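PDB 5U22: N2152 from Neocallimastix frontalis, which is a family 39 glycoside hydrolase from a rumen anaerobic fungus, probably cleaving rare arabinosyl substrates with polyspecific activity. Local coordinates for residues A[113-116]-A[117-121]; A[191-194]-A[195-198]. All blocks are in the same frame, centred on the assembly; numbering follows the deposited sequence.

Interaction 1. Residues A[113-116]-A[117-121]; sequences RWPG and IQTWF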
ATOM      1  N   ARG A 113     -23.068 -10.301  -7.623  1.00 16.08           N
ATOM      2  CA  ARG A 113     -24.470 -10.595  -7.894  1.00 22.12           C
ATOM      3  C   ARG A 113     -25.303  -9.946  -6.800  1.00 21.97           C
ATOM      4  O   ARG A 113     -25.411 -10.470  -5.690  1.00 20.10           O
ATOM      5  CB  ARG A 113     -24.689 -12.100  -7.982  1.00 25.17           C
ATOM      6  CG  ARG A 113     -24.133 -12.678  -9.269  1.00 21.26           C
ATOM      7  CD  ARG A 113     -24.826 -13.974  -9.614  1.00 27.96           C
ATOM      8  NE  ARG A 113     -24.340 -15.052  -8.767  1.00 30.12           N
ATOM      9  CZ  ARG A 113     -23.212 -15.706  -8.998  1.00 33.72           C
ATOM     10  NH1 ARG A 113     -22.462 -15.379 -10.041  1.00 31.14           N
ATOM     11  NH2 ARG A 113     -22.828 -16.679  -8.183  1.00 33.84           N
ATOM     12  N   TRP A 114     -25.874  -8.786  -7.116  1.00 18.75           N
ATOM     13  CA  TRP A 114     -26.650  -8.027  -6.144  1.00 20.73           C
ATOM     14  C   TRP A 114     -27.914  -8.796  -5.773  1.00 20.23           C
ATOM     15  O   TRP A 114     -28.670  -9.199  -6.668  1.00 22.65           O
ATOM     16  CB  TRP A 114     -27.009  -6.671  -6.732  1.00 20.66           C
ATOM     17  CG  TRP A 114     -27.869  -5.793  -5.882  1.00 16.30           C
ATOM     18  CD1 TRP A 114     -29.186  -5.488  -6.087  1.00 16.89           C
ATOM     19  CD2 TRP A 114     -27.471  -5.087  -4.701  1.00 18.18           C
ATOM     20  NE1 TRP A 114     -29.629  -4.622  -5.106  1.00 16.76           N
ATOM     21  CE2 TRP A 114     -28.597  -4.368  -4.241  1.00 17.76           C
ATOM     22  CE3 TRP A 114     -26.275  -4.992  -3.986  1.00 16.25           C
ATOM     23  CZ2 TRP A 114     -28.556  -3.566  -3.104  1.00 17.47           C
ATOM     24  CZ3 TRP A 114     -26.239  -4.191  -2.857  1.00 20.43           C
ATOM     25  CH2 TRP A 114     -27.371  -3.492  -2.425  1.00 20.93           C
ATOM     26  N   PRO A 115     -28.172  -9.026  -4.487  1.00 18.86           N
ATOM     27  CA  PRO A 115     -29.355  -9.801  -4.074  1.00 19.12           C
ATOM     28  C   PRO A 115     -30.544  -8.951  -3.648  1.00 18.54           C
ATOM     29  O   PRO A 115     -31.509  -9.514  -3.114  1.00 21.88           O
ATOM     30  CB  PRO A 115     -28.808 -10.581  -2.874  1.00 20.57           C
ATOM     31  CG  PRO A 115     -27.904  -9.570  -2.202  1.00 21.45           C
ATOM     32  CD  PRO A 115     -27.298  -8.727  -3.335  1.00 22.64           C
ATOM     33  N   GLY A 116     -30.493  -7.650  -3.856  1.00 17.32           N
ATOM     34  CA  GLY A 116     -31.509  -6.778  -3.310  1.00 15.84           C
ATOM     35  C   GLY A 116     -31.053  -6.141  -2.012  1.00 16.25           C
ATOM     36  O   GLY A 116     -30.272  -6.715  -1.246  1.00 17.40           O
ATOM     37  N   ILE A 117     -31.556  -4.931  -1.755  1.00 17.26           N
ATOM     38  CA  ILE A 117     -31.121  -4.160  -0.590  1.00 14.98           C
ATOM     39  C   ILE A 117     -31.446  -4.900   0.704  1.00 18.05           C
ATOM     40  O   ILE A 117     -30.725  -4.774   1.700  1.00 15.73           O
ATOM     41  CB  ILE A 117     -31.760  -2.751  -0.631  1.00 17.07           C
ATOM     42  CG1 ILE A 117     -31.089  -1.780   0.345  1.00 18.71           C
ATOM     43  CG2 ILE A 117     -33.269  -2.808  -0.353  1.00 16.45           C
ATOM     44  CD1 ILE A 117     -29.763  -1.242  -0.139  1.00 18.11           C
ATOM     45  N   GLN A 118     -32.524  -5.689   0.717  1.00 16.13           N
ATOM     46  CA  GLN A 118     -32.914  -6.354   1.955  1.00 14.14           C
ATOM     47  C   GLN A 118     -31.856  -7.357   2.393  1.00 16.16           C
ATOM     48  O   GLN A 118     -31.406  -7.339   3.542  1.00 15.87           O
ATOM     49  CB  GLN A 118     -34.273  -7.028   1.772  1.00 16.77           C
ATOM     50  CG  GLN A 118     -35.395  -6.035   1.484  1.00 17.78           C
ATOM     51  CD  GLN A 118     -35.699  -5.886  -0.002  1.00 18.90           C
ATOM     52  OE1 GLN A 118     -34.811  -6.009  -0.847  1.00 20.70           O
ATOM     53  NE2 GLN A 118     -36.965  -5.607  -0.322  1.00 15.50           N
ATOM     54  N   THR A 119     -31.442  -8.241   1.485  1.00 14.56           N
ATOM     55  CA  THR A 119     -30.424  -9.239   1.824  1.00 17.82           C
ATOM     56  C   THR A 119     -29.076  -8.589   2.103  1.00 19.91           C
ATOM     57  O   THR A 119     -28.359  -8.997   3.021  1.00 16.87           O
ATOM     58  CB  THR A 119     -30.308 -10.258   0.697  1.00 18.40           C
ATOM     59  OG1 THR A 119     -31.514 -11.023   0.638  1.00 21.00           O
ATOM     60  CG2 THR A 119     -29.122 -11.211   0.919  1.00 17.36           C
ATOM     61  N   TRP A 120     -28.712  -7.580   1.314  1.00 17.41           N
ATOM     62  CA  TRP A 120     -27.488  -6.829   1.587  1.00 18.34           C
ATOM     63  C   TRP A 120     -27.460  -6.322   3.025  1.00 17.39           C
ATOM     64  O   TRP A 120     -26.466  -6.487   3.743  1.00 16.71           O
ATOM     65  CB  TRP A 120     -27.390  -5.679   0.589  1.00 21.63           C
ATOM     66  CG  TRP A 120     -26.229  -4.728   0.737  1.00 19.80           C
ATOM     67  CD1 TRP A 120     -26.316  -3.382   0.950  1.00 16.47           C
ATOM     68  CD2 TRP A 120     -24.830  -5.026   0.615  1.00 16.72           C
ATOM     69  NE1 TRP A 120     -25.066  -2.823   0.979  1.00 21.35           N
ATOM     70  CE2 TRP A 120     -24.132  -3.808   0.781  1.00 17.95           C
ATOM     71  CE3 TRP A 120     -24.097  -6.198   0.396  1.00 17.38           C
ATOM     72  CZ2 TRP A 120     -22.738  -3.729   0.736  1.00 14.94           C
ATOM     73  CZ3 TRP A 120     -22.696  -6.119   0.351  1.00 13.58           C
ATOM     74  CH2 TRP A 120     -22.037  -4.889   0.514  1.00 17.17           C
ATOM     75  N   PHE A 121     -28.564  -5.725   3.471  1.00 17.11           N
ATOM     76  CA  PHE A 121     -28.608  -5.191   4.826  1.00 16.13           C
ATOM     77  C   PHE A 121     -28.588  -6.308   5.866  1.00 17.77           C
ATOM     78  O   PHE A 121     -27.906  -6.194   6.891  1.00 17.77           O
ATOM     79  CB  PHE A 121     -29.843  -4.302   4.983  1.00 15.29           C
ATOM     80  CG  PHE A 121     -29.618  -2.857   4.586  1.00 13.11           C
ATOM     81  CD1 PHE A 121     -28.645  -2.503   3.664  1.00 20.18           C
ATOM     82  CD2 PHE A 121     -30.366  -1.846   5.175  1.00 18.34           C
ATOM     83  CE1 PHE A 121     -28.439  -1.168   3.316  1.00 18.93           C
ATOM     84  CE2 PHE A 121     -30.158  -0.508   4.839  1.00 23.14           C
ATOM     85  CZ  PHE A 121     -29.195  -0.172   3.910  1.00 17.05           C
TER
HETATM   86  O   HOH W   1     -33.054  -8.882  -1.035  1.00 18.36           O
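The benzo end of W114 presses on one face of the W120 indole, and from this pair the turn of a loop into a helix can be followed outward. W114 CH2 comes within 3.5 Å of W120 CD1, while W114 CZ3 stands over the same face near its rim; the ring planes are inclined at 48°. With CG anti to the backbone N (chi1 177°), the W114 ring turns to the helix start: G116 N lies over one of its faces, near the rim, and CZ2 is 3.6 Å from I117 N and 4.0 Å from I117 CD1, at the ring edge. W152 packs edge-to-face with W114, and W120 NE1 is hydrogen-bonded to T167 OG1, so this side is closely filled. The outer side is looser: P115 CG rests on T119 CG2 at 3.7 Å, but P115 is exposed and a water donates to P115 O (2.7 Å), accepts from T119 N (3.1 Å) and bonds weakly to Q118 OE1. At G116, the N-cap position, a side chain would jam against the carbonyl O of P115. W120 N donates to G116 O at 3.1 Å (173°), the i to i+4 bond that opens helix 117-134 of the TIM barrel.

Interaction 2. Residues A[191-194]-A[195-198]; sequences NKMK and NFLQ
The F196 ring has M193 SD approaching it obliquely, 4.4 Å from CD2, and W164 packed against it edge-to-face; P183 and F185 of strand 180-185 also touch it. Helix 190-202, between strands 180-185 and 209-212 in a beta-alpha-beta unit of the TIM barrel, illustrates how an amphipathic helix divides its labour. The other flat groups are amides: that of N195 on the exposed side, that of Q198 at the border with helix 221-235. The Q198 amide lies obliquely across the K194 chain, NE2 being 3.5 Å from K194 CE, and the N195 amide folds back so that ND2 is 3.3 Å from N191 O. K194 reaches its neighbour because its chain runs extended from a CG anti to the backbone N (chi1 -178°). Replacing Q198 with an alanine would probably leave the methylenes of K194 without this cover and the lysine freer to turn. On the inward side M193 CG lies 3.8 Å from L197 CD1, the bend at chi2 (62°) brings SD to 4.0 Å from L197 CG, and both side chains face L231, Y228 and L235 of helix 221-235. Nearer the helix start K192, which also touches F185, has its NZ in a salt bridge with D149 and hydrogen-bonded to W187 O. Among the backbone i to i+4 bonds, Q198 N donates to K194 O at 2.7 Å with an N-H...O angle of 170°.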
ATOM      1  N   ASN A 191     -13.511  13.621 -12.955  1.00 16.25           N
ATOM      2  CA  ASN A 191     -14.954  13.863 -13.006  1.00 18.00           C
ATOM      3  C   ASN A 191     -15.707  12.866 -12.136  1.00 18.66           C
ATOM      4  O   ASN A 191     -16.653  13.233 -11.426  1.00 18.54           O
ATOM      5  CB  ASN A 191     -15.455  13.775 -14.445  1.00 17.71           C
ATOM      6  CG  ASN A 191     -15.271  15.072 -15.222  1.00 20.32           C
ATOM      7  OD1 ASN A 191     -14.709  16.037 -14.723  1.00 27.67           O
ATOM      8  ND2 ASN A 191     -15.739  15.084 -16.462  1.00 23.99           N
ATOM      9  N   LYS A 192     -15.299  11.594 -12.190  1.00 18.26           N
ATOM     10  CA  LYS A 192     -15.936  10.544 -11.408  1.00 15.01           C
ATOM     11  C   LYS A 192     -15.793  10.816  -9.915  1.00 14.18           C
ATOM     12  O   LYS A 192     -16.763  10.708  -9.151  1.00 13.98           O
ATOM     13  CB  LYS A 192     -15.305   9.202 -11.791  1.00 15.33           C
ATOM     14  CG  LYS A 192     -15.825   7.998 -11.040  1.00 19.34           C
ATOM     15  CD  LYS A 192     -15.368   6.704 -11.714  1.00 22.07           C
ATOM     16  CE  LYS A 192     -13.849   6.626 -11.829  1.00 17.93           C
ATOM     17  NZ  LYS A 192     -13.377   5.408 -12.548  1.00 18.23           N
ATOM     18  N   MET A 193     -14.588  11.191  -9.485  1.00 15.42           N
ATOM     19  CA  MET A 193     -14.362  11.483  -8.071  1.00 15.69           C
ATOM     20  C   MET A 193     -15.114  12.736  -7.641  1.00 18.20           C
ATOM     21  O   MET A 193     -15.745  12.761  -6.579  1.00 16.54           O
ATOM     22  CB  MET A 193     -12.868  11.646  -7.792  1.00 16.18           C
ATOM     23  CG  MET A 193     -12.557  12.019  -6.341  1.00 19.29           C
ATOM     24  SD  MET A 193     -13.082  10.761  -5.147  1.00 18.31           S
ATOM     25  CE  MET A 193     -11.756   9.567  -5.317  1.00 16.47           C
ATOM     26  N   LYS A 194     -15.047  13.794  -8.447  1.00 17.77           N
ATOM     27  CA  LYS A 194     -15.746  15.026  -8.102  1.00 14.99           C
ATOM     28  C   LYS A 194     -17.244  14.783  -7.943  1.00 15.50           C
ATOM     29  O   LYS A 194     -17.855  15.236  -6.968  1.00 18.68           O
ATOM     30  CB  LYS A 194     -15.474  16.083  -9.173  1.00 14.26           C
ATOM     31  CG  LYS A 194     -16.127  17.451  -8.893  1.00 16.68           C
ATOM     32  CD  LYS A 194     -15.757  18.462  -9.991  1.00 20.43           C
ATOM     33  CE  LYS A 194     -16.414  19.822  -9.778  1.00 23.95           C
ATOM     34  NZ  LYS A 194     -15.726  20.848 -10.621  1.00 23.03           N
ATOM     35  N   ASN A 195     -17.849  14.074  -8.904  1.00 16.84           N
ATOM     36  CA  ASN A 195     -19.273  13.744  -8.806  1.00 13.90           C
ATOM     37  C   ASN A 195     -19.569  13.021  -7.496  1.00 19.51           C
ATOM     38  O   ASN A 195     -20.547  13.322  -6.808  1.00 18.11           O
ATOM     39  CB  ASN A 195     -19.702  12.900 -10.003  1.00 23.21           C
ATOM     40  CG  ASN A 195     -20.172  13.748 -11.196  1.00 37.57           C
ATOM     41  OD1 ASN A 195     -20.881  14.746 -11.022  1.00 38.21           O
ATOM     42  ND2 ASN A 195     -19.801  13.339 -12.406  1.00 38.45           N
ATOM     43  N   PHE A 196     -18.709  12.082  -7.112  1.00 17.75           N
ATOM     44  CA  PHE A 196     -18.921  11.360  -5.864  1.00 15.43           C
ATOM     45  C   PHE A 196     -18.750  12.267  -4.651  1.00 19.15           C
ATOM     46  O   PHE A 196     -19.519  12.174  -3.687  1.00 20.71           O
ATOM     47  CB  PHE A 196     -17.965  10.174  -5.757  1.00 17.21           C
ATOM     48  CG  PHE A 196     -18.004   9.524  -4.410  1.00 17.90           C
ATOM     49  CD1 PHE A 196     -19.075   8.722  -4.061  1.00 17.04           C
ATOM     50  CD2 PHE A 196     -16.992   9.730  -3.485  1.00 18.41           C
ATOM     51  CE1 PHE A 196     -19.137   8.118  -2.822  1.00 16.43           C
ATOM     52  CE2 PHE A 196     -17.050   9.132  -2.237  1.00 18.30           C
ATOM     53  CZ  PHE A 196     -18.125   8.327  -1.908  1.00 20.59           C
ATOM     54  N   LEU A 197     -17.717  13.112  -4.654  1.00 16.63           N
ATOM     55  CA  LEU A 197     -17.516  14.015  -3.526  1.00 17.33           C
ATOM     56  C   LEU A 197     -18.654  15.021  -3.412  1.00 18.54           C
ATOM     57  O   LEU A 197     -19.111  15.329  -2.303  1.00 20.70           O
ATOM     58  CB  LEU A 197     -16.181  14.745  -3.668  1.00 15.50           C
ATOM     59  CG  LEU A 197     -14.974  13.828  -3.512  1.00 14.59           C
ATOM     60  CD1 LEU A 197     -13.691  14.610  -3.779  1.00 15.81           C
ATOM     61  CD2 LEU A 197     -14.967  13.219  -2.123  1.00 17.25           C
ATOM     62  N   GLN A 198     -19.097  15.573  -4.543  1.00 18.55           N
ATOM     63  CA  GLN A 198     -20.207  16.520  -4.506  1.00 19.41           C
ATOM     64  C   GLN A 198     -21.469  15.857  -3.962  1.00 20.62           C
ATOM     65  O   GLN A 198     -22.159  16.416  -3.100  1.00 18.02           O
ATOM     66  CB  GLN A 198     -20.445  17.101  -5.895  1.00 22.03           C
ATOM     67  CG  GLN A 198     -19.433  18.176  -6.285  1.00 23.18           C
ATOM     68  CD  GLN A 198     -19.678  18.736  -7.676  1.00 19.97           C
ATOM     69  OE1 GLN A 198     -20.116  18.024  -8.575  1.00 25.61           O
ATOM     70  NE2 GLN A 198     -19.373  20.014  -7.865  1.00 31.14           N
TER

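Interactions 1 and 2 lie in series along the chain and do not touch: their centres are 25 Å apart and their nearest atoms about 13 Å. Helix 160-174 connects them indirectly. M163, Q166 and T167 on this helix meet W114, I117 and W120 of interaction 1, whereas W164, one residue along from M163, packs against F196 of interaction 2. Both contacts thus belong to the helical layer around the parallel strands of the TIM barrel, one opening a helix and the other lying within one. Neither reaches the bound BTB molecule, which is about 13 Å from the W120 side chain and about 12 Å from that of K192.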